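Local coordinates for protein DNA-dependent metalloprotease SPRTN (Homo sapiens, PDB 6MDX) that cleaves proteins covalently cross-linked to DNA, acting as a zinc-dependent and DNA-dependent endopeptidase that protects genome integrity during replication, at residues S8-D13 with P72-V77; V37-S42 with I61-P66; M84-L89 with P103-H108. All blocks are in the same frame, centred on the assembly; numbering follows the deposited sequence.

Contact 1 of 3, residues S8-D13 with P72-V77; sequences SWELVD and PRKDLV
The indole of Trp9 lies across the root of Lys74, whose CB sits 3.4 Å from the centroid of the five-membered ring and 18° off its normal, a CH-pi contact over the face. At the edge of the indole's six-membered ring, Trp9 CH2 meets Val77 CG1 at 3.6 Å. Lys74 then runs on extended beyond CG to a salt bridge with Glu10: Lys74 NZ lies 2.7 Å from Glu10 OE1, which receives it on its syn lone pair.

Arg73 carries the second group of bonds. Its CG is set between the backbone N and the carbonyl carbon (chi1 65°), and a bend at chi3 curls the chain back and brings NE to Leu11 O (3.0 Å), which the backbone N of Arg73 already holds at 2.9 Å; the two donors arrive from opposite faces of the carbonyl plane. The NE bond is nearly straight at 172° and lies in the guanidinium plane. NH2 adds a bond to Val12 O at 2.8 Å, tilted from that plane. Above and below, Asp13 CB and Ser8 CB cover the two faces of the guanidinium; the Asp13 carboxylate stacks almost parallel to it, while its OD1 bonds Thr15 N. A leucine in place of Arg73 would probably leave Val12 O without this donor and Leu11 O with only the backbone N, freeing the loop to shift.

Backbone Lys74 N closes on Trp9 O, so the N-terminal loop preceding helix 18-29 is strapped to the first turn of helix 73-91, whose later turns carry the HExxH zinc-binding motif of this metalloprotease.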
loop_
_atom_site.group_PDB
_atom_site.type_symbol
_atom_site.label_atom_id
_atom_site.label_comp_id
_atom_site.label_asym_id
_atom_site.label_seq_id
_atom_site.Cartn_x
_atom_site.Cartn_y
_atom_site.Cartn_z
ATOM N N SER A 8 12.076 20.354 3.152
ATOM C CA SER A 8 12.512 19.193 2.369
ATOM C C SER A 8 11.348 18.210 2.112
ATOM O O SER A 8 11.504 17.371 1.259
ATOM C CB SER A 8 13.626 18.500 3.066
ATOM O OG SER A 8 14.771 19.348 3.135
ATOM N N TRP A 9 10.252 18.345 2.845
ATOM C CA TRP A 9 9.091 17.398 2.712
ATOM C C TRP A 9 8.568 17.367 1.283
ATOM O O TRP A 9 8.105 16.329 0.783
ATOM C CB TRP A 9 8.033 17.918 3.661
ATOM C CG TRP A 9 6.745 17.162 3.722
ATOM C CD1 TRP A 9 5.505 17.623 3.414
ATOM C CD2 TRP A 9 6.557 15.870 4.307
ATOM N NE1 TRP A 9 4.560 16.676 3.715
ATOM C CE2 TRP A 9 5.167 15.606 4.278
ATOM C CE3 TRP A 9 7.416 14.913 4.835
ATOM C CZ2 TRP A 9 4.631 14.395 4.726
ATOM C CZ3 TRP A 9 6.882 13.716 5.265
ATOM C CH2 TRP A 9 5.502 13.470 5.213
ATOM N N GLU A 10 8.656 18.532 0.603
ATOM C CA GLU A 10 8.156 18.755 -0.685
ATOM C C GLU A 10 9.160 18.362 -1.769
ATOM O O GLU A 10 8.883 18.509 -2.971
ATOM C CB GLU A 10 7.810 20.244 -0.838
ATOM C CG GLU A 10 6.725 20.716 0.107
ATOM C CD GLU A 10 5.352 20.100 -0.115
ATOM O OE1 GLU A 10 5.091 19.587 -1.232
ATOM O OE2 GLU A 10 4.541 20.110 0.837
ATOM N N LEU A 11 10.355 17.905 -1.356
ATOM C CA LEU A 11 11.450 17.668 -2.250
ATOM C C LEU A 11 11.826 16.189 -2.325
ATOM O O LEU A 11 11.708 15.455 -1.363
ATOM C CB LEU A 11 12.684 18.449 -1.782
ATOM C CG LEU A 11 12.489 19.947 -1.599
ATOM C CD1 LEU A 11 13.761 20.581 -1.042
ATOM C CD2 LEU A 11 12.119 20.629 -2.913
ATOM N N VAL A 12 12.411 15.810 -3.473
ATOM C CA VAL A 12 12.858 14.446 -3.674
ATOM C C VAL A 12 14.000 14.158 -2.695
ATOM O O VAL A 12 14.809 15.052 -2.337
ATOM C CB VAL A 12 13.282 14.190 -5.135
ATOM C CG1 VAL A 12 13.725 12.767 -5.370
ATOM C CG2 VAL A 12 12.132 14.533 -6.062
ATOM N N ASP A 13 14.010 12.941 -2.179
ATOM C CA ASP A 13 15.128 12.451 -1.385
ATOM C C ASP A 13 15.975 11.556 -2.284
ATOM O O ASP A 13 15.535 10.472 -2.660
ATOM C CB ASP A 13 14.686 11.706 -0.130
ATOM C CG ASP A 13 15.844 11.251 0.753
ATOM O OD1 ASP A 13 17.040 11.438 0.366
ATOM O OD2 ASP A 13 15.549 10.716 1.823
ATOM N N PRO A 72 8.541 13.570 -4.457
ATOM C CA PRO A 72 8.857 14.254 -3.201
ATOM C C PRO A 72 8.795 13.253 -2.041
ATOM O O PRO A 72 8.006 12.325 -2.034
ATOM C CB PRO A 72 7.710 15.271 -3.114
ATOM C CG PRO A 72 7.348 15.594 -4.534
ATOM C CD PRO A 72 7.471 14.253 -5.214
ATOM N N ARG A 73 9.605 13.468 -1.000
ATOM C CA ARG A 73 9.688 12.541 0.097
ATOM C C ARG A 73 8.358 12.401 0.842
ATOM O O ARG A 73 8.107 11.321 1.342
ATOM C CB ARG A 73 10.849 12.845 1.033
ATOM C CG ARG A 73 10.725 14.141 1.763
ATOM C CD ARG A 73 12.098 14.481 2.339
ATOM N NE ARG A 73 13.036 14.833 1.265
ATOM C CZ ARG A 73 14.343 14.956 1.426
ATOM N NH1 ARG A 73 14.879 14.688 2.608
ATOM N NH2 ARG A 73 15.102 15.361 0.424
ATOM N N LYS A 74 7.488 13.400 0.811
ATOM C CA LYS A 74 6.166 13.250 1.410
ATOM C C LYS A 74 5.388 12.066 0.804
ATOM O O LYS A 74 4.619 11.432 1.468
ATOM C CB LYS A 74 5.320 14.494 1.218
ATOM C CG LYS A 74 4.994 14.918 -0.179
ATOM C CD LYS A 74 4.246 16.224 -0.155
ATOM C CE LYS A 74 3.523 16.498 -1.448
ATOM N NZ LYS A 74 3.022 17.892 -1.437
ATOM N N ASP A 75 5.592 11.786 -0.484
ATOM C CA ASP A 75 4.830 10.691 -1.147
ATOM C C ASP A 75 5.322 9.335 -0.663
ATOM O O ASP A 75 4.508 8.442 -0.396
ATOM C CB ASP A 75 4.891 10.837 -2.686
ATOM C CG ASP A 75 4.178 12.087 -3.181
ATOM O OD1 ASP A 75 3.244 12.583 -2.501
ATOM O OD2 ASP A 75 4.504 12.548 -4.300
ATOM N N LEU A 76 6.629 9.150 -0.531
ATOM C CA LEU A 76 7.154 7.919 0.020
ATOM C C LEU A 76 6.650 7.745 1.462
ATOM O O LEU A 76 6.168 6.697 1.819
ATOM C CB LEU A 76 8.681 7.896 0.033
ATOM C CG LEU A 76 9.309 6.769 0.851
ATOM C CD1 LEU A 76 8.882 5.434 0.335
ATOM C CD2 LEU A 76 10.832 6.846 0.901
ATOM N N VAL A 77 6.771 8.791 2.275
ATOM C CA VAL A 77 6.423 8.710 3.676
ATOM C C VAL A 77 4.919 8.483 3.855
ATOM O O VAL A 77 4.516 7.645 4.662
ATOM C CB VAL A 77 6.905 9.958 4.438
ATOM C CG1 VAL A 77 6.318 10.026 5.831
ATOM C CG2 VAL A 77 8.442 9.973 4.456
HETATM O O HOH W 1 17.926 14.646 1.214
#

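Contact 2 of 3, residues V37-S42 with I61-P66; sequences VEVKWS and IRLSEP
Bent at chi2 (-63°), the side chain of Arg62 folds back along its strand toward Glu38, which reaches out with CG anti to its backbone N and the chain extended. Their salt bridge joins NH1 to OE2 at 2.8 Å; the oxygen lies in the guanidinium plane, yet the donor meets it from above the carboxylate plane, the two planes being 76° apart. NH2 turns inward to Ile61 O (2.9 Å), an acceptor that also takes Lys40 N, while the aliphatic stem of Lys40 runs alongside Arg62 and lays CD over the guanidinium face.

Four successive parallel bridges, from Val39 with Ile61 to Ser42 with Ser64, make strands 38-42 and 59-64 neighbours in the three-stranded mixed sheet of the SprT-like protease domain, with strand 50-54 antiparallel on the far side of 59-64. The axes of the two short strand segments run at 30° to each other.

Val37 CG1 touches Ile61 CD1 at 3.9 Å, and Trp41 CE3 meets Glu65 CA at 3.7 Å. The face carrying Val39, Trp41, Ile61 and Leu63 packs on helices 18-29 and 73-91, where Ile61 touches the active-site Glu83. Ser42 O accepts Glu65 N at 3.0 Å, extending the pairing into helix 65-68, which Ser64 N-caps through OG to Leu67 N, OG also bonding Met45 O.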
loop_
_atom_site.group_PDB
_atom_site.type_symbol
_atom_site.label_atom_id
_atom_site.label_comp_id
_atom_site.label_asym_id
_atom_site.label_seq_id
_atom_site.Cartn_x
_atom_site.Cartn_y
_atom_site.Cartn_z
ATOM N N VAL A 37 6.951 -7.108 10.829
ATOM C CA VAL A 37 6.511 -6.737 9.475
ATOM C C VAL A 37 7.745 -6.428 8.631
ATOM O O VAL A 37 8.676 -5.758 9.061
ATOM C CB VAL A 37 5.559 -5.525 9.549
ATOM C CG1 VAL A 37 5.186 -5.002 8.172
ATOM C CG2 VAL A 37 4.317 -5.865 10.359
ATOM N N GLU A 38 7.724 -6.949 7.404
ATOM C CA GLU A 38 8.812 -6.866 6.435
ATOM C C GLU A 38 8.452 -5.762 5.427
ATOM O O GLU A 38 7.419 -5.890 4.814
ATOM C CB GLU A 38 8.882 -8.201 5.695
ATOM C CG GLU A 38 9.838 -8.179 4.506
ATOM C CD GLU A 38 9.693 -9.382 3.592
ATOM O OE1 GLU A 38 10.751 -10.007 3.260
ATOM O OE2 GLU A 38 8.539 -9.727 3.226
ATOM N N VAL A 39 9.272 -4.740 5.286
ATOM C CA VAL A 39 9.029 -3.711 4.280
ATOM C C VAL A 39 10.172 -3.748 3.268
ATOM O O VAL A 39 11.339 -3.801 3.623
ATOM C CB VAL A 39 8.884 -2.291 4.854
ATOM C CG1 VAL A 39 10.201 -1.689 5.344
ATOM C CG2 VAL A 39 8.272 -1.377 3.806
ATOM N N LYS A 40 9.834 -3.747 1.970
ATOM C CA LYS A 40 10.836 -3.740 0.912
ATOM C C LYS A 40 10.376 -2.883 -0.266
ATOM O O LYS A 40 9.170 -2.748 -0.474
ATOM C CB LYS A 40 11.121 -5.158 0.409
ATOM C CG LYS A 40 11.748 -6.073 1.461
ATOM C CD LYS A 40 11.981 -7.467 0.990
ATOM C CE LYS A 40 12.748 -8.293 2.020
ATOM N NZ LYS A 40 14.172 -7.900 2.138
ATOM N N TRP A 41 11.364 -2.378 -1.027
ATOM C CA TRP A 41 11.140 -1.857 -2.336
ATOM C C TRP A 41 10.789 -2.996 -3.275
ATOM O O TRP A 41 11.273 -4.129 -3.149
ATOM C CB TRP A 41 12.358 -1.146 -2.873
ATOM C CG TRP A 41 12.714 0.141 -2.208
ATOM C CD1 TRP A 41 13.757 0.356 -1.343
ATOM C CD2 TRP A 41 12.082 1.413 -2.381
ATOM N NE1 TRP A 41 13.810 1.676 -0.976
ATOM C CE2 TRP A 41 12.791 2.344 -1.593
ATOM C CE3 TRP A 41 10.960 1.847 -3.085
ATOM C CZ2 TRP A 41 12.397 3.672 -1.504
ATOM C CZ3 TRP A 41 10.620 3.175 -3.063
ATOM C CH2 TRP A 41 11.315 4.069 -2.257
ATOM N N SER A 42 9.929 -2.650 -4.247
ATOM C CA SER A 42 9.687 -3.485 -5.422
ATOM C C SER A 42 10.192 -2.723 -6.650
ATOM O O SER A 42 9.750 -1.616 -6.896
ATOM C CB SER A 42 8.254 -3.841 -5.523
ATOM O OG SER A 42 8.035 -4.448 -6.794
ATOM N N ILE A 61 5.032 -5.448 3.490
ATOM C CA ILE A 61 4.727 -4.214 2.797
ATOM C C ILE A 61 5.708 -4.118 1.629
ATOM O O ILE A 61 6.925 -4.244 1.751
ATOM C CB ILE A 61 4.824 -3.001 3.727
ATOM C CG1 ILE A 61 3.771 -3.104 4.832
ATOM C CG2 ILE A 61 4.717 -1.699 2.952
ATOM C CD1 ILE A 61 3.960 -2.044 5.901
ATOM N N ARG A 62 5.188 -3.676 0.469
ATOM C CA ARG A 62 6.063 -3.334 -0.660
ATOM C C ARG A 62 5.759 -1.926 -1.168
ATOM O O ARG A 62 4.549 -1.567 -1.257
ATOM C CB ARG A 62 5.827 -4.304 -1.817
ATOM C CG ARG A 62 6.167 -5.747 -1.475
ATOM C CD ARG A 62 7.645 -5.907 -1.157
ATOM N NE ARG A 62 7.954 -7.289 -0.806
ATOM C CZ ARG A 62 8.107 -7.755 0.424
ATOM N NH1 ARG A 62 8.375 -9.048 0.558
ATOM N NH2 ARG A 62 8.002 -6.968 1.508
ATOM N N LEU A 63 6.810 -1.193 -1.515
ATOM C CA LEU A 63 6.698 0.130 -2.091
ATOM C C LEU A 63 7.273 0.149 -3.500
ATOM O O LEU A 63 8.324 -0.423 -3.740
ATOM C CB LEU A 63 7.478 1.096 -1.209
ATOM C CG LEU A 63 6.913 1.201 0.207
ATOM C CD1 LEU A 63 7.823 2.040 1.037
ATOM C CD2 LEU A 63 5.503 1.805 0.189
ATOM N N SER A 64 6.607 0.860 -4.399
ATOM C CA SER A 64 7.019 0.947 -5.812
ATOM C C SER A 64 8.214 1.877 -5.987
ATOM O O SER A 64 8.110 3.087 -5.910
ATOM C CB SER A 64 5.853 1.398 -6.652
ATOM O OG SER A 64 6.281 1.604 -7.994
ATOM N N GLU A 65 9.362 1.309 -6.356
ATOM C CA GLU A 65 10.486 2.114 -6.717
ATOM C C GLU A 65 10.161 2.914 -7.980
ATOM O O GLU A 65 10.414 4.104 -8.029
ATOM C CB GLU A 65 11.720 1.238 -6.880
ATOM C CG GLU A 65 13.007 2.020 -6.889
ATOM C CD GLU A 65 14.216 1.144 -7.185
ATOM O OE1 GLU A 65 14.752 0.527 -6.235
ATOM O OE2 GLU A 65 14.579 1.035 -8.378
ATOM N N PRO A 66 9.596 2.343 -9.065
ATOM C CA PRO A 66 9.308 3.149 -10.253
ATOM C C PRO A 66 8.388 4.335 -9.942
ATOM O O PRO A 66 8.633 5.477 -10.481
ATOM C CB PRO A 66 8.625 2.155 -11.221
ATOM C CG PRO A 66 9.064 0.802 -10.752
ATOM C CD PRO A 66 9.198 0.934 -9.260
#

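Contact 3 of 3, residues M84-L89 with P103-H108; sequences MIHAYL and PEFCKH. With ZN (zinc ion), chain E.
Phe105 packs against Ile85 and the zinc ligand His86 on the helix bearing the HExxH motif, a signature of zinc metallopeptidases; here His82 and His86 bind the metal and Glu83 is the active-site residue. From CB, which lies 4.2 Å from Leu89 CD1, the Phe105 side chain leaves with CG anti to the backbone N (chi1 -173°), sending the ring toward the zinc site. CG is 4.0 Å from Ile85 CG2; CD2 comes to 3.4 Å from that same methyl, which sits over one face of the ring. CE2 stands over the centre of the His86 imidazole, 3.5 Å from CE1, though the ring planes are inclined by 41°, neither stacked nor perpendicular. CZ, at the tip, touches Ile85 CD1.

The same ring meets His101 edge-to-face and also touches His82, so Phe105 contacts the rings of all three zinc-binding histidines and probably helps to fix their rotation. Segments 84-89 and 103-108 have axes at 125° to each other, 9.8 Å apart at closest, and no hydrogen bond joins them. The side chains of Leu89 and His108 pass in opposite directions, and the His108 ring meets that of Tyr88 obliquely; His108 ND1 is hydrogen-bonded to Arg111 NH2. His86 NE2 binds the zinc ion at 2.1 Å.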
loop_
_atom_site.group_PDB
_atom_site.type_symbol
_atom_site.label_atom_id
_atom_site.label_comp_id
_atom_site.label_asym_id
_atom_site.label_seq_id
_atom_site.Cartn_x
_atom_site.Cartn_y
_atom_site.Cartn_z
HETATM N N MSE A 84 1.454 0.977 6.651
HETATM C CA MSE A 84 1.710 0.570 8.013
HETATM C C MSE A 84 0.450 0.577 8.860
HETATM O O MSE A 84 0.327 -0.252 9.758
HETATM C CB MSE A 84 2.840 1.409 8.650
HETATM C CG MSE A 84 4.234 1.119 8.028
HETATM SE SE MSE A 84 5.604 2.321 8.728
HETATM C CE MSE A 84 5.858 1.469 10.467
ATOM N N ILE A 85 -0.514 1.471 8.562
ATOM C CA ILE A 85 -1.786 1.421 9.238
ATOM C C ILE A 85 -2.519 0.118 8.901
ATOM O O ILE A 85 -3.016 -0.599 9.773
ATOM C CB ILE A 85 -2.653 2.631 8.926
ATOM C CG1 ILE A 85 -2.008 3.925 9.412
ATOM C CG2 ILE A 85 -4.026 2.424 9.537
ATOM C CD1 ILE A 85 -2.710 5.142 8.864
ATOM N N HIS A 86 -2.548 -0.233 7.598
ATOM C CA HIS A 86 -3.136 -1.560 7.255
ATOM C C HIS A 86 -2.429 -2.686 8.010
ATOM O O HIS A 86 -3.064 -3.623 8.483
ATOM C CB HIS A 86 -3.100 -1.817 5.730
ATOM C CG HIS A 86 -4.012 -0.961 4.898
ATOM N ND1 HIS A 86 -5.354 -0.877 5.098
ATOM C CD2 HIS A 86 -3.762 -0.215 3.790
ATOM C CE1 HIS A 86 -5.883 -0.092 4.154
ATOM N NE2 HIS A 86 -4.925 0.344 3.350
ATOM N N ALA A 87 -1.111 -2.677 8.053
ATOM C CA ALA A 87 -0.357 -3.705 8.726
ATOM C C ALA A 87 -0.743 -3.751 10.234
ATOM O O ALA A 87 -0.879 -4.821 10.782
ATOM C CB ALA A 87 1.093 -3.456 8.584
ATOM N N TYR A 88 -0.827 -2.579 10.859
ATOM C CA TYR A 88 -1.178 -2.510 12.297
ATOM C C TYR A 88 -2.560 -3.123 12.539
ATOM O O TYR A 88 -2.718 -3.897 13.489
ATOM C CB TYR A 88 -1.136 -1.061 12.775
ATOM C CG TYR A 88 -1.361 -0.938 14.267
ATOM C CD1 TYR A 88 -0.315 -1.159 15.140
ATOM C CD2 TYR A 88 -2.628 -0.718 14.784
ATOM C CE1 TYR A 88 -0.507 -1.086 16.511
ATOM C CE2 TYR A 88 -2.829 -0.621 16.149
ATOM C CZ TYR A 88 -1.761 -0.790 17.004
ATOM O OH TYR A 88 -1.967 -0.835 18.383
ATOM N N LEU A 89 -3.561 -2.791 11.719
ATOM C CA LEU A 89 -4.888 -3.380 11.901
ATOM C C LEU A 89 -4.826 -4.900 11.732
ATOM O O LEU A 89 -5.508 -5.645 12.445
ATOM C CB LEU A 89 -5.909 -2.704 10.970
ATOM C CG LEU A 89 -6.112 -1.203 11.179
ATOM C CD1 LEU A 89 -7.064 -0.597 10.171
ATOM C CD2 LEU A 89 -6.582 -0.911 12.606
ATOM N N PRO A 103 -13.606 3.257 9.741
ATOM C CA PRO A 103 -13.298 4.082 10.902
ATOM C C PRO A 103 -11.971 3.717 11.589
ATOM O O PRO A 103 -11.258 4.625 12.002
ATOM C CB PRO A 103 -14.559 3.844 11.769
ATOM C CG PRO A 103 -15.630 3.641 10.727
ATOM C CD PRO A 103 -14.956 2.660 9.795
ATOM N N GLU A 104 -11.652 2.427 11.680
ATOM C CA GLU A 104 -10.420 1.984 12.382
ATOM C C GLU A 104 -9.160 2.490 11.651
ATOM O O GLU A 104 -8.172 2.940 12.297
ATOM C CB GLU A 104 -10.389 0.471 12.576
ATOM C CG GLU A 104 -11.536 -0.065 13.430
ATOM C CD GLU A 104 -11.668 0.724 14.732
ATOM O OE1 GLU A 104 -12.769 1.329 14.949
ATOM O OE2 GLU A 104 -10.654 0.797 15.470
ATOM N N PHE A 105 -9.133 2.394 10.322
ATOM C CA PHE A 105 -8.046 2.987 9.505
ATOM C C PHE A 105 -7.952 4.486 9.741
ATOM O O PHE A 105 -6.872 5.060 9.966
ATOM C CB PHE A 105 -8.275 2.732 8.008
ATOM C CG PHE A 105 -7.117 3.163 7.145
ATOM C CD1 PHE A 105 -6.987 4.464 6.706
ATOM C CD2 PHE A 105 -6.138 2.233 6.824
ATOM C CE1 PHE A 105 -5.889 4.865 5.962
ATOM C CE2 PHE A 105 -5.020 2.649 6.103
ATOM C CZ PHE A 105 -4.915 3.945 5.669
ATOM N N CYS A 106 -9.110 5.162 9.677
ATOM C CA CYS A 106 -9.154 6.558 9.678
ATOM C C CYS A 106 -8.736 7.127 11.044
ATOM O O CYS A 106 -8.206 8.249 11.114
ATOM C CB CYS A 106 -10.556 7.040 9.294
ATOM S SG CYS A 106 -10.902 6.806 7.539
ATOM N N LYS A 107 -8.966 6.386 12.118
ATOM C CA LYS A 107 -8.506 6.815 13.465
ATOM C C LYS A 107 -6.985 6.965 13.486
ATOM O O LYS A 107 -6.444 7.996 13.890
ATOM C CB LYS A 107 -8.981 5.889 14.568
ATOM C CG LYS A 107 -10.474 5.987 14.822
ATOM C CD LYS A 107 -11.006 4.898 15.659
ATOM C CE LYS A 107 -12.507 4.828 15.477
ATOM N NZ LYS A 107 -13.130 3.736 16.256
ATOM N N HIS A 108 -6.264 5.955 13.004
ATOM C CA HIS A 108 -4.815 6.055 12.965
ATOM C C HIS A 108 -4.320 7.127 11.985
ATOM O O HIS A 108 -3.338 7.850 12.238
ATOM C CB HIS A 108 -4.183 4.702 12.603
ATOM C CG HIS A 108 -4.412 3.657 13.645
ATOM N ND1 HIS A 108 -3.683 3.651 14.822
ATOM C CD2 HIS A 108 -5.277 2.602 13.725
ATOM C CE1 HIS A 108 -4.118 2.672 15.577
ATOM N NE2 HIS A 108 -5.111 1.976 14.920
HETATM ZN ZN ZN E . -5.196 1.437 1.619
#

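How the contacts relate
From the N terminus, the loop 8-13 is the first partner met, and contact 1 closes it onto 72-77 across 58 intervening residues. Inside that long loop lies contact 2, which closes a smaller one between strands 38-42 and 59-64. Contact 3 follows in series, after both, joining 84-89 to 103-108 over 13 residues. None of them cross. Helix 73-91 serves both contact 1 and contact 3, which do not touch each other. Contact 2 reaches both: Leu76 CD1 packs on Trp41 CH2 at 3.8 Å, and Ile61 CD1 on Met84 CG at 3.8 Å. Helix 73-91 thus ties together the N-terminal loop, the sheet and helix 103-116.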